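Local coordinates for protein 3-methyladenine dna-glycosylase (Archaeoglobus fulgidus, PDB 2JHN) that belongs to the AlkA-type DNA glycosylases, joining a TATA-box-binding-protein-like domain to a largely helical region of the HhH-GPD superfamily, at residues R67-E70 with A71-R74; K97-M100 with L101-R104; S181-K184 with A185-V189; E198-K201 with E202-E205; R263-A266 with R267-G271. The protein carries 1 engineered substitution. All blocks are in the same frame, centred on the assembly; numbering follows the deposited sequence. Where two conformers were deposited one is given.

Contact 1 (R67-E70 with A71-R74); sequences REWE and AVRR
Near the start of helix 69-80 of the TBP-like domain, R73 lies over the indole face of W69, one turn earlier. R73 CB sits 3.7 Å from the centroid of the six-membered ring of W69 and 11° off the ring normal, a CH-pi contact. R73 CG follows, 3.7 Å from W69 CZ2. That CG is anti to the backbone N (chi1 -179°) and the chain stays extended to NE, which takes the methylenes along the ring past CZ2. The guanidinium does not stack: its plane stands 78° from that of the ring, and W69 CZ2 is at its edge. Arginine suits the place because its methylenes can cover an aromatic surface while the charge goes on past it.

The backbone makes the usual helical bonds: R73 N to W69 O at 2.7 Å, V72 N to E68 O at 3.0 Å and R74 N to E70 O at 3.1 Å. A71 N lies one step earlier and gives its hydrogen to a water, which in turn donates to R67 O, so the two are joined at the helix start. R74 bends at chi3, and E70 O lies over one face of its guanidinium, 3.7 Å from R74 NH2.

W69 also stacks on W2 and touches I4 of strand 2-5, which R73 reaches too. E68, paired with R44, and V72 lean on L41 of strand 34-41 of the same sheet, and the helix thereby rests on it.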
loop_
_atom_site.group_PDB
_atom_site.type_symbol
_atom_site.label_atom_id
_atom_site.label_comp_id
_atom_site.label_asym_id
_atom_site.label_seq_id
_atom_site.Cartn_x
_atom_site.Cartn_y
_atom_site.Cartn_z
ATOM N N ARG A 67 26.044 -7.116 0.324
ATOM C CA ARG A 67 26.135 -6.132 -0.747
ATOM C C ARG A 67 24.763 -5.722 -1.316
ATOM O O ARG A 67 24.664 -4.745 -2.064
ATOM C CB ARG A 67 27.031 -6.659 -1.868
ATOM C CG ARG A 67 26.615 -8.016 -2.404
ATOM C CD ARG A 67 27.328 -8.332 -3.706
ATOM N NE ARG A 67 26.434 -9.045 -4.608
ATOM C CZ ARG A 67 26.275 -10.365 -4.631
ATOM N NH1 ARG A 67 26.966 -11.149 -3.802
ATOM N NH2 ARG A 67 25.423 -10.904 -5.495
ATOM N N GLU A 68 23.721 -6.481 -0.976
ATOM C CA GLU A 68 22.346 -6.160 -1.384
ATOM C C GLU A 68 21.613 -5.293 -0.347
ATOM O O GLU A 68 20.486 -4.855 -0.601
ATOM C CB GLU A 68 21.546 -7.437 -1.652
ATOM C CG GLU A 68 22.099 -8.305 -2.782
ATOM C CD GLU A 68 21.277 -9.545 -3.023
ATOM O OE1 GLU A 68 20.654 -9.640 -4.098
ATOM O OE2 GLU A 68 21.225 -10.424 -2.131
ATOM N N TRP A 69 22.260 -5.035 0.797
ATOM C CA TRP A 69 21.648 -4.264 1.890
ATOM C C TRP A 69 21.152 -2.885 1.458
ATOM O O TRP A 69 20.030 -2.516 1.780
ATOM C CB TRP A 69 22.591 -4.123 3.107
ATOM C CG TRP A 69 22.113 -3.112 4.140
ATOM C CD1 TRP A 69 22.807 -2.036 4.608
ATOM C CD2 TRP A 69 20.827 -3.077 4.804
ATOM N NE1 TRP A 69 22.054 -1.349 5.535
ATOM C CE2 TRP A 69 20.833 -1.956 5.664
ATOM C CE3 TRP A 69 19.674 -3.880 4.746
ATOM C CZ2 TRP A 69 19.740 -1.621 6.470
ATOM C CZ3 TRP A 69 18.569 -3.542 5.556
ATOM C CH2 TRP A 69 18.618 -2.421 6.398
ATOM N N GLU A 70 21.978 -2.125 0.737
ATOM C CA GLU A 70 21.589 -0.778 0.317
ATOM C C GLU A 70 20.259 -0.779 -0.465
ATOM O O GLU A 70 19.390 0.062 -0.227
ATOM C CB GLU A 70 22.703 -0.117 -0.505
ATOM C CG GLU A 70 22.848 1.380 -0.264
ATOM C CD GLU A 70 23.236 1.700 1.176
ATOM O OE1 GLU A 70 24.196 1.081 1.692
ATOM O OE2 GLU A 70 22.580 2.570 1.796
ATOM N N ALA A 71 20.107 -1.752 -1.362
ATOM C CA ALA A 71 18.904 -1.894 -2.177
ATOM C C ALA A 71 17.712 -2.287 -1.303
ATOM O O ALA A 71 16.630 -1.713 -1.439
ATOM C CB ALA A 71 19.124 -2.929 -3.286
ATOM N N VAL A 72 17.917 -3.260 -0.410
ATOM C CA VAL A 72 16.851 -3.705 0.490
ATOM C C VAL A 72 16.413 -2.541 1.399
ATOM O O VAL A 72 15.215 -2.302 1.595
ATOM C CB VAL A 72 17.287 -4.926 1.346
ATOM C CG1 VAL A 72 16.215 -5.256 2.398
ATOM C CG2 VAL A 72 17.557 -6.126 0.486
ATOM N N ARG A 73 17.386 -1.809 1.929
ATOM C CA ARG A 73 17.094 -0.697 2.849
ATOM C C ARG A 73 16.217 0.362 2.173
ATOM O O ARG A 73 15.267 0.850 2.773
ATOM C CB ARG A 73 18.391 -0.072 3.360
ATOM C CG ARG A 73 18.248 1.077 4.346
ATOM C CD ARG A 73 19.600 1.744 4.550
ATOM N NE ARG A 73 19.596 2.645 5.701
ATOM C CZ ARG A 73 19.403 3.962 5.630
ATOM N NH1 ARG A 73 19.203 4.549 4.456
ATOM N NH2 ARG A 73 19.427 4.698 6.742
ATOM N N ARG A 74 16.546 0.693 0.923
ATOM C CA ARG A 74 15.807 1.698 0.144
ATOM C C ARG A 74 14.375 1.236 -0.034
ATOM O O ARG A 74 13.444 2.025 0.109
ATOM C CB ARG A 74 16.454 1.869 -1.235
ATOM C CG ARG A 74 16.014 3.091 -2.032
ATOM C CD ARG A 74 16.907 3.293 -3.288
ATOM N NE ARG A 74 18.350 3.161 -3.010
ATOM C CZ ARG A 74 19.136 2.180 -3.466
ATOM N NH1 ARG A 74 18.648 1.204 -4.230
ATOM N NH2 ARG A 74 20.422 2.164 -3.148
HETATM O O HOH W 1 22.525 -2.847 -2.858
#

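Contact 2 (K97-M100 with L101-R104); sequences KLRM and LKNR
L98 and L101 supply the apolar contact of this stretch of helix 96-104, with L98 CD2 4.2 Å from L101 CD1. The two side chains slant across one another. CG lies beside the backbone N in both (chi1 -61° in L98, -85° in L101), and both leucines are buried. Branched, uncharged leucines fit a face that meets I277, Y280 and L281 of helix 274-287 and L250 and Y251 of helix 241-251.

Backbone bonds form the second group. L101 N reaches K97 O at 3.1 Å, K102 N reaches L98 O at 2.8 Å, N103 N reaches R99 O at 2.9 Å, and R104 N closes on M100 O at 3.1 Å, an unbroken ladder of helical bonds.

Polar side chains make up the third. N103 runs alongside R99, its amide ND2 3.8 Å from R99 CG. The same ND2 is 3.2 Å from R99 O, but at an angle too poor for a hydrogen bond. The charged ends look to other partners: R99 NH1 donates to D93 O, K102 NZ pairs with D93 OD1, and R104 makes a cation-pi contact with F288.

The helix is thus amphipathic. Leucines fill the inner face, whereas K102 would be expected to offset the charge of D93 and R99 satisfies the carbonyl of D93, at the end of helix 86-93; R104 turns to F288 instead.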
loop_
_atom_site.group_PDB
_atom_site.type_symbol
_atom_site.label_atom_id
_atom_site.label_comp_id
_atom_site.label_asym_id
_atom_site.label_seq_id
_atom_site.Cartn_x
_atom_site.Cartn_y
_atom_site.Cartn_z
ATOM N N LYS A 97 -8.299 20.375 11.661
ATOM C CA LYS A 97 -8.687 18.994 11.341
ATOM C C LYS A 97 -7.483 18.072 11.058
ATOM O O LYS A 97 -7.458 16.931 11.543
ATOM C CB LYS A 97 -9.737 18.993 10.217
ATOM C CG LYS A 97 -11.090 19.642 10.631
ATOM C CD LYS A 97 -11.544 19.136 12.018
ATOM C CE LYS A 97 -12.896 19.685 12.483
ATOM N NZ LYS A 97 -12.971 21.167 12.495
ATOM N N LEU A 98 -6.481 18.537 10.300
ATOM C CA LEU A 98 -5.250 17.744 10.145
ATOM C C LEU A 98 -4.535 17.492 11.464
ATOM O O LEU A 98 -4.004 16.393 11.689
ATOM C CB LEU A 98 -4.281 18.344 9.130
ATOM C CG LEU A 98 -4.850 18.441 7.710
ATOM C CD1 LEU A 98 -3.829 19.109 6.734
ATOM C CD2 LEU A 98 -5.322 17.071 7.201
ATOM N N ARG A 99 -4.530 18.503 12.340
ATOM C CA ARG A 99 -3.886 18.365 13.641
ATOM C C ARG A 99 -4.572 17.281 14.486
ATOM O O ARG A 99 -3.896 16.517 15.178
ATOM C CB ARG A 99 -3.915 19.701 14.396
ATOM C CG ARG A 99 -3.003 19.725 15.620
ATOM C CD ARG A 99 -2.750 21.176 16.062
ATOM N NE ARG A 99 -3.979 21.788 16.553
ATOM C CZ ARG A 99 -4.654 22.756 15.932
ATOM N NH1 ARG A 99 -4.193 23.254 14.792
ATOM N NH2 ARG A 99 -5.783 23.240 16.465
ATOM N N MET A 100 -5.902 17.249 14.400
ATOM C CA MET A 100 -6.790 16.248 14.997
ATOM C C MET A 100 -6.474 14.815 14.522
ATOM O O MET A 100 -6.443 13.866 15.322
ATOM C CB MET A 100 -8.219 16.622 14.610
ATOM C CG MET A 100 -9.336 16.013 15.426
ATOM S SD MET A 100 -10.846 16.938 15.113
ATOM C CE MET A 100 -10.611 18.362 16.158
ATOM N N LEU A 101 -6.256 14.678 13.218
ATOM C CA LEU A 101 -5.828 13.406 12.582
ATOM C C LEU A 101 -4.419 13.008 13.010
ATOM O O LEU A 101 -4.172 11.852 13.356
ATOM C CB LEU A 101 -5.841 13.537 11.057
ATOM C CG LEU A 101 -7.061 13.332 10.190
ATOM C CD1 LEU A 101 -6.598 13.420 8.744
ATOM C CD2 LEU A 101 -7.705 11.973 10.470
ATOM N N LYS A 102 -3.491 13.961 12.972
ATOM C CA LYS A 102 -2.116 13.726 13.392
ATOM C C LYS A 102 -2.055 13.216 14.824
ATOM O O LYS A 102 -1.308 12.292 15.113
ATOM C CB LYS A 102 -1.270 14.991 13.284
ATOM C CG LYS A 102 0.189 14.802 13.776
ATOM C CD LYS A 102 1.003 16.109 13.729
ATOM C CE LYS A 102 0.546 17.121 14.772
ATOM N NZ LYS A 102 1.340 17.037 16.044
ATOM N N ASN A 103 -2.842 13.822 15.719
ATOM C CA ASN A 103 -2.831 13.432 17.125
ATOM C C ASN A 103 -3.506 12.082 17.384
ATOM O O ASN A 103 -3.002 11.291 18.193
ATOM C CB ASN A 103 -3.412 14.552 18.000
ATOM C CG ASN A 103 -2.462 15.770 18.097
ATOM O OD1 ASN A 103 -1.235 15.623 18.073
ATOM N ND2 ASN A 103 -3.029 16.963 18.197
ATOM N N ARG A 104 -4.601 11.804 16.676
ATOM C CA ARG A 104 -5.280 10.519 16.787
ATOM C C ARG A 104 -4.339 9.371 16.400
ATOM O O ARG A 104 -4.345 8.334 17.056
ATOM C CB ARG A 104 -6.577 10.466 15.961
ATOM C CG ARG A 104 -7.331 9.121 16.084
ATOM C CD ARG A 104 -8.764 9.161 15.536
ATOM N NE ARG A 104 -9.645 10.008 16.348
ATOM C CZ ARG A 104 -10.298 9.586 17.430
ATOM N NH1 ARG A 104 -10.175 8.323 17.849
ATOM N NH2 ARG A 104 -11.057 10.440 18.114
#

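Contact 3 (S181-K184 with A185-V189); sequences SRRK and AELIV
E186 turns its CG beside the backbone N, chi1 -78°, and then runs out extended, which carries its carboxylate back over the preceding turn to R182 and R183. R182 and R183 both put CG beside the carbonyl carbon; R182 then runs out extended, whereas R183 bends at chi2 and chi3, and both reach the carboxylate. The result is a salt-bridge network on the first turns of helix 182-192, in the HhH-GPD region. R182 NE donates to E186 OE2 at 3.3 Å through a bent bond. The oxygen is approached from above the carboxylate plane, and the two flat groups stand 75° apart. R183 NE lies 3.6 Å from E186 OE1, with that oxygen at the edge of its guanidinium; R183 was modelled in two conformers, and this longer bridge is less certain. Glutamate suits the spot because one carboxylate can offer a separate oxygen to each arginine. R182 has a second acid partner in E173, and R183 NH2 also binds K216 O.

Beneath the network, A185, L187 and I188 are small or apolar and buried. A185 meets L175 of helix 164-177, while L187 and I188 press on I126 of helix 118-127. K184 NZ donates to the carbonyls of I127, the last residue of helix 118-127, and of Q129 just beyond it. At the N-cap, S181 OG accepts from K184 N at 3.3 Å, and S181 O takes A185 N at 3.1 Å.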
loop_
_atom_site.group_PDB
_atom_site.type_symbol
_atom_site.label_atom_id
_atom_site.label_comp_id
_atom_site.label_asym_id
_atom_site.label_seq_id
_atom_site.Cartn_x
_atom_site.Cartn_y
_atom_site.Cartn_z
ATOM N N SER A 181 -13.442 -12.834 -10.176
ATOM C CA SER A 181 -14.386 -12.730 -11.276
ATOM C C SER A 181 -13.629 -12.902 -12.576
ATOM O O SER A 181 -12.435 -12.615 -12.648
ATOM C CB SER A 181 -15.083 -11.360 -11.267
ATOM O OG SER A 181 -14.341 -10.382 -11.991
ATOM N N ARG A 182 -14.312 -13.363 -13.612
ATOM C CA ARG A 182 -13.651 -13.573 -14.899
ATOM C C ARG A 182 -12.943 -12.319 -15.492
ATOM O O ARG A 182 -11.809 -12.419 -15.968
ATOM C CB ARG A 182 -14.615 -14.190 -15.923
ATOM C CG ARG A 182 -13.993 -14.269 -17.287
ATOM C CD ARG A 182 -14.723 -15.165 -18.261
ATOM N NE ARG A 182 -13.760 -15.516 -19.303
ATOM C CZ ARG A 182 -13.048 -16.642 -19.333
ATOM N NH1 ARG A 182 -13.216 -17.584 -18.400
ATOM N NH2 ARG A 182 -12.179 -16.837 -20.318
ATOM N N ARG A 183 -13.606 -11.158 -15.458
ATOM C CA ARG A 183 -13.017 -9.940 -16.040
ATOM C C ARG A 183 -11.772 -9.485 -15.285
ATOM O O ARG A 183 -10.784 -9.105 -15.908
ATOM C CB ARG A 183 -14.026 -8.782 -16.156
ATOM C CG ARG A 183 -13.512 -7.610 -17.025
ATOM C CD ARG A 183 -13.152 -8.089 -18.435
ATOM N NE ARG A 183 -11.889 -7.600 -19.024
ATOM C CZ ARG A 183 -11.301 -6.425 -18.797
ATOM N NH1 ARG A 183 -11.814 -5.542 -17.949
ATOM N NH2 ARG A 183 -10.165 -6.133 -19.427
ATOM N N LYS A 184 -11.836 -9.530 -13.954
ATOM C CA LYS A 184 -10.673 -9.187 -13.088
ATOM C C LYS A 184 -9.485 -10.093 -13.449
ATOM O O LYS A 184 -8.385 -9.615 -13.769
ATOM C CB LYS A 184 -11.005 -9.300 -11.586
ATOM C CG LYS A 184 -11.675 -8.052 -10.946
ATOM C CD LYS A 184 -12.062 -8.283 -9.503
ATOM C CE LYS A 184 -12.874 -7.106 -8.952
ATOM N NZ LYS A 184 -13.189 -7.309 -7.523
ATOM N N ALA A 185 -9.719 -11.405 -13.439
ATOM C CA ALA A 185 -8.712 -12.377 -13.873
ATOM C C ALA A 185 -8.165 -12.049 -15.244
ATOM O O ALA A 185 -6.960 -12.055 -15.460
ATOM C CB ALA A 185 -9.280 -13.820 -13.832
ATOM N N GLU A 186 -9.057 -11.729 -16.174
ATOM C CA GLU A 186 -8.675 -11.333 -17.510
ATOM C C GLU A 186 -7.781 -10.084 -17.557
ATOM O O GLU A 186 -6.795 -10.047 -18.271
ATOM C CB GLU A 186 -9.940 -11.103 -18.338
ATOM C CG GLU A 186 -10.575 -12.387 -18.804
ATOM C CD GLU A 186 -11.675 -12.165 -19.825
ATOM O OE1 GLU A 186 -12.255 -11.051 -19.849
ATOM O OE2 GLU A 186 -11.959 -13.114 -20.592
ATOM N N LEU A 187 -8.137 -9.072 -16.768
ATOM C CA LEU A 187 -7.384 -7.823 -16.747
ATOM C C LEU A 187 -5.988 -8.008 -16.100
ATOM O O LEU A 187 -4.991 -7.486 -16.601
ATOM C CB LEU A 187 -8.207 -6.745 -16.045
ATOM C CG LEU A 187 -7.692 -5.301 -16.047
ATOM C CD1 LEU A 187 -7.356 -4.825 -17.466
ATOM C CD2 LEU A 187 -8.703 -4.386 -15.354
ATOM N N ILE A 188 -5.929 -8.754 -14.999
ATOM C CA ILE A 188 -4.655 -9.035 -14.324
ATOM C C ILE A 188 -3.703 -9.793 -15.260
ATOM O O ILE A 188 -2.533 -9.450 -15.390
ATOM C CB ILE A 188 -4.874 -9.729 -12.954
ATOM C CG1 ILE A 188 -5.555 -8.729 -11.992
ATOM C CG2 ILE A 188 -3.527 -10.272 -12.396
ATOM C CD1 ILE A 188 -6.033 -9.312 -10.692
ATOM N N VAL A 189 -4.222 -10.802 -15.961
ATOM C CA VAL A 189 -3.395 -11.514 -16.935
ATOM C C VAL A 189 -2.892 -10.537 -18.020
ATOM O O VAL A 189 -1.715 -10.535 -18.376
ATOM C CB VAL A 189 -4.139 -12.750 -17.510
ATOM C CG1 VAL A 189 -3.382 -13.335 -18.717
ATOM C CG2 VAL A 189 -4.322 -13.812 -16.421
#

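Contact 4 (E198-K201 with E202-E205); sequences EELK and EWGE
W203 hangs back over L200 and E199 from the chain that leaves the 3-10 segment. Chi1 of -75° sets CG beside the backbone N, and CB starts 3.5 Å from L200 O. Along the five-membered ring, CD1 comes to 3.3 Å from E199 O, which lies obliquely to the ring; NE1 lies farther from E199 O, at 3.9 Å. Across the junction of the two rings, CD2 and then CE3 lie over the methyl, with L200 CD1 3.8 Å from W203 CE3. This is a CH-pi contact over one face, with L200 CD1 4.0 Å from the centroid of the six-membered ring and 21° off its normal. The outer corner, CZ3, is 4.2 Å from L200 CD1, and the ring also meets Y211 of helix 205-213.

Two backbone bonds shape the turn beneath: E202 N to E199 O at 2.9 Å and W203 N to L200 O at 3.2 Å. Each spans three residues, as in a 3-10 helix, and each donor stands above the carbonyl plane.

Leucine suits the buried place by offering a methyl to the ring, tryptophan the surface by covering it. The contact is therefore mainly apolar, with K201 pairing to E78 beside it.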
loop_
_atom_site.group_PDB
_atom_site.type_symbol
_atom_site.label_atom_id
_atom_site.label_comp_id
_atom_site.label_asym_id
_atom_site.label_seq_id
_atom_site.Cartn_x
_atom_site.Cartn_y
_atom_site.Cartn_z
ATOM N N GLU A 198 7.950 -2.120 -13.823
ATOM C CA GLU A 198 8.464 -1.400 -12.653
ATOM C C GLU A 198 8.871 0.046 -13.007
ATOM O O GLU A 198 8.878 0.924 -12.154
ATOM C CB GLU A 198 9.628 -2.157 -11.998
ATOM C CG GLU A 198 10.013 -1.638 -10.591
ATOM C CD GLU A 198 8.921 -1.836 -9.513
ATOM O OE1 GLU A 198 7.986 -2.660 -9.707
ATOM O OE2 GLU A 198 9.042 -1.152 -8.455
ATOM N N GLU A 199 9.203 0.291 -14.279
ATOM C CA GLU A 199 9.570 1.656 -14.700
ATOM C C GLU A 199 8.444 2.688 -14.569
ATOM O O GLU A 199 8.699 3.896 -14.549
ATOM C CB GLU A 199 10.143 1.671 -16.132
ATOM C CG GLU A 199 11.421 0.845 -16.273
ATOM C CD GLU A 199 11.929 0.765 -17.717
ATOM O OE1 GLU A 199 11.248 1.285 -18.623
ATOM O OE2 GLU A 199 12.984 0.133 -17.939
ATOM N N LEU A 200 7.197 2.212 -14.453
ATOM C CA LEU A 200 6.039 3.107 -14.351
ATOM C C LEU A 200 6.177 4.059 -13.167
ATOM O O LEU A 200 5.676 5.180 -13.214
ATOM C CB LEU A 200 4.734 2.290 -14.250
ATOM C CG LEU A 200 3.416 3.017 -14.529
ATOM C CD1 LEU A 200 3.334 3.528 -15.983
ATOM C CD2 LEU A 200 2.227 2.090 -14.191
ATOM N N LYS A 201 6.854 3.600 -12.115
ATOM C CA LYS A 201 7.147 4.441 -10.947
ATOM C C LYS A 201 7.841 5.753 -11.264
ATOM O O LYS A 201 7.664 6.733 -10.560
ATOM C CB LYS A 201 8.031 3.693 -9.958
ATOM C CG LYS A 201 7.268 2.878 -9.001
ATOM C CD LYS A 201 8.184 2.290 -7.971
ATOM C CE LYS A 201 8.069 3.046 -6.686
ATOM N NZ LYS A 201 9.022 2.448 -5.722
ATOM N N GLU A 202 8.669 5.752 -12.302
ATOM C CA GLU A 202 9.491 6.912 -12.653
ATOM C C GLU A 202 8.874 7.777 -13.740
ATOM O O GLU A 202 9.482 8.781 -14.139
ATOM C CB GLU A 202 10.842 6.436 -13.164
ATOM C CG GLU A 202 11.370 5.186 -12.535
ATOM C CD GLU A 202 12.338 5.484 -11.421
ATOM O OE1 GLU A 202 13.557 5.505 -11.697
ATOM O OE2 GLU A 202 11.877 5.715 -10.283
ATOM N N TRP A 203 7.703 7.368 -14.253
ATOM C CA TRP A 203 6.966 8.157 -15.240
ATOM C C TRP A 203 6.306 9.341 -14.564
ATOM O O TRP A 203 6.080 9.334 -13.354
ATOM C CB TRP A 203 5.859 7.339 -15.912
ATOM C CG TRP A 203 6.257 6.321 -16.956
ATOM C CD1 TRP A 203 7.422 5.615 -17.035
ATOM C CD2 TRP A 203 5.443 5.874 -18.041
ATOM N NE1 TRP A 203 7.387 4.762 -18.122
ATOM C CE2 TRP A 203 6.182 4.904 -18.753
ATOM C CE3 TRP A 203 4.153 6.200 -18.484
ATOM C CZ2 TRP A 203 5.668 4.251 -19.887
ATOM C CZ3 TRP A 203 3.656 5.569 -19.620
ATOM C CH2 TRP A 203 4.406 4.591 -20.295
ATOM N N GLY A 204 5.970 10.354 -15.349
ATOM C CA GLY A 204 5.189 11.479 -14.836
ATOM C C GLY A 204 3.770 11.018 -14.536
ATOM O O GLY A 204 3.322 10.009 -15.100
ATOM N N GLU A 205 3.084 11.764 -13.663
ATOM C CA GLU A 205 1.677 11.526 -13.273
ATOM C C GLU A 205 0.736 11.407 -14.445
ATOM O O GLU A 205 -0.021 10.446 -14.533
ATOM C CB GLU A 205 1.152 12.660 -12.369
ATOM C CG GLU A 205 1.731 12.713 -10.992
ATOM C CD GLU A 205 1.496 14.060 -10.294
ATOM O OE1 GLU A 205 0.432 14.714 -10.512
ATOM O OE2 GLU A 205 2.391 14.452 -9.512
#

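Contact 5 (R263-A266 with R267-G271); sequences REIA and RERFG
F270 lies slantwise against the turn before it, where A266 CB comes to 3.6 Å from its CD2 and I265 CG2 to 3.9 Å from its CZ. Alanine suits its position, since a single methyl lets the phenyl settle close to the backbone. I265 CD1, on its other branch, lies 3.8 Å from R269 NE, at the edge of the guanidinium; R269 itself pairs with D95.

E264 and E268 run side by side with their carboxylates nearly perpendicular, 85° apart, and E264 OE2 is 3.6 Å from E268 OE2. Such like charges would repel, an effect probably eased by K261, which pairs with E264. R267 folds back at chi3 and lays one guanidinium face over R263 O, while its NH2 approaches E264 CA. R263 reaches away to D239 and E224.

The backbone changes at the end. A266 O accepts two donors, F270 N at 2.9 Å and G271 N at 3.2 Å, the second nearly in line with the carbonyl. G271, with a positive phi that glycine adopts easily, is the first residue to leave helical angles; the bond from G271 N to A266 O belongs to the wider pi-type turn found near the end of helix 259-270 in the HhH-GPD region.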
loop_
_atom_site.group_PDB
_atom_site.type_symbol
_atom_site.label_atom_id
_atom_site.label_comp_id
_atom_site.label_asym_id
_atom_site.label_seq_id
_atom_site.Cartn_x
_atom_site.Cartn_y
_atom_site.Cartn_z
ATOM N N ARG A 263 -11.989 16.728 -3.947
ATOM C CA ARG A 263 -10.845 17.218 -4.711
ATOM C C ARG A 263 -10.485 18.661 -4.435
ATOM O O ARG A 263 -9.306 19.022 -4.391
ATOM C CB ARG A 263 -11.103 17.048 -6.215
ATOM C CG ARG A 263 -10.249 16.009 -6.833
ATOM C CD ARG A 263 -10.609 15.762 -8.268
ATOM N NE ARG A 263 -10.460 14.341 -8.509
ATOM C CZ ARG A 263 -11.467 13.490 -8.680
ATOM N NH1 ARG A 263 -12.729 13.912 -8.672
ATOM N NH2 ARG A 263 -11.199 12.205 -8.875
ATOM N N GLU A 264 -11.518 19.492 -4.281
ATOM C CA GLU A 264 -11.361 20.912 -4.025
ATOM C C GLU A 264 -10.711 21.122 -2.652
ATOM O O GLU A 264 -9.739 21.870 -2.545
ATOM C CB GLU A 264 -12.731 21.611 -4.152
ATOM C CG GLU A 264 -12.759 23.109 -3.880
ATOM C CD GLU A 264 -14.135 23.599 -3.421
ATOM O OE1 GLU A 264 -15.171 23.143 -3.961
ATOM O OE2 GLU A 264 -14.177 24.439 -2.498
ATOM N N ILE A 265 -11.231 20.438 -1.631
ATOM C CA ILE A 265 -10.632 20.388 -0.282
ATOM C C ILE A 265 -9.156 19.957 -0.275
ATOM O O ILE A 265 -8.302 20.616 0.341
ATOM C CB ILE A 265 -11.463 19.491 0.702
ATOM C CG1 ILE A 265 -12.557 20.316 1.371
ATOM C CG2 ILE A 265 -10.559 18.864 1.811
ATOM C CD1 ILE A 265 -12.022 21.561 2.131
ATOM N N ALA A 266 -8.854 18.847 -0.951
ATOM C CA ALA A 266 -7.464 18.390 -1.045
ATOM C C ALA A 266 -6.543 19.433 -1.673
ATOM O O ALA A 266 -5.430 19.664 -1.187
ATOM C CB ALA A 266 -7.388 17.070 -1.816
ATOM N N ARG A 267 -7.007 20.086 -2.746
ATOM C CA ARG A 267 -6.239 21.153 -3.369
ATOM C C ARG A 267 -5.977 22.286 -2.392
ATOM O O ARG A 267 -4.853 22.751 -2.273
ATOM C CB ARG A 267 -6.953 21.698 -4.613
ATOM C CG ARG A 267 -6.584 21.024 -5.908
ATOM C CD ARG A 267 -7.099 21.808 -7.128
ATOM N NE ARG A 267 -8.522 22.149 -7.039
ATOM C CZ ARG A 267 -9.534 21.363 -7.413
ATOM N NH1 ARG A 267 -9.322 20.162 -7.936
ATOM N NH2 ARG A 267 -10.781 21.794 -7.269
ATOM N N GLU A 268 -7.022 22.695 -1.671
ATOM C CA GLU A 268 -6.939 23.835 -0.752
ATOM C C GLU A 268 -6.173 23.552 0.546
ATOM O O GLU A 268 -5.433 24.417 1.041
ATOM C CB GLU A 268 -8.351 24.390 -0.447
ATOM C CG GLU A 268 -9.092 24.944 -1.687
ATOM C CD GLU A 268 -10.564 25.300 -1.432
ATOM O OE1 GLU A 268 -11.202 24.707 -0.538
ATOM O OE2 GLU A 268 -11.088 26.179 -2.146
ATOM N N ARG A 269 -6.338 22.345 1.096
ATOM C CA ARG A 269 -5.844 22.044 2.430
ATOM C C ARG A 269 -4.700 21.029 2.528
ATOM O O ARG A 269 -3.971 21.017 3.538
ATOM C CB ARG A 269 -7.021 21.559 3.300
ATOM C CG ARG A 269 -8.056 22.661 3.523
ATOM C CD ARG A 269 -9.140 22.232 4.452
ATOM N NE ARG A 269 -10.060 23.328 4.794
ATOM C CZ ARG A 269 -10.008 24.075 5.907
ATOM N NH1 ARG A 269 -9.073 23.895 6.835
ATOM N NH2 ARG A 269 -10.910 25.031 6.082
ATOM N N PHE A 270 -4.560 20.163 1.514
ATOM C CA PHE A 270 -3.589 19.053 1.638
ATOM C C PHE A 270 -2.279 19.297 0.886
ATOM O O PHE A 270 -1.214 18.842 1.324
ATOM C CB PHE A 270 -4.187 17.695 1.239
ATOM C CG PHE A 270 -5.464 17.315 1.965
ATOM C CD1 PHE A 270 -5.881 17.944 3.151
ATOM C CD2 PHE A 270 -6.243 16.287 1.458
ATOM C CE1 PHE A 270 -7.082 17.551 3.782
ATOM C CE2 PHE A 270 -7.446 15.891 2.072
ATOM C CZ PHE A 270 -7.858 16.526 3.256
ATOM N N GLY A 271 -2.371 20.017 -0.239
ATOM C CA GLY A 271 -1.202 20.425 -1.023
ATOM C C GLY A 271 -0.211 19.307 -1.269
ATOM O O GLY A 271 -0.615 18.191 -1.635
#

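Contact 4 is the surface contact of the set, on a 3-10 turn; the other four are partly buried stretches of longer helices. Contact 1 belongs to the TBP-like domain, while contacts 3, 4 and 5 share the HhH-GPD region. Contacts 2 and 5 meet directly, L98 CD2 lying 3.9 Å from F270 CE1, and both rest on helices 241-251 and 274-287. Contacts 2 and 3 lie on opposite sides of the chain's centre, about 39 Å apart between centres. Contacts 1 and 4 both set aliphatic carbon over a tryptophan, one beside a sheet and one beside a helix. Contact 3 adds a salt-bridge network on its more exposed side, whereas contact 5 brings two acids together.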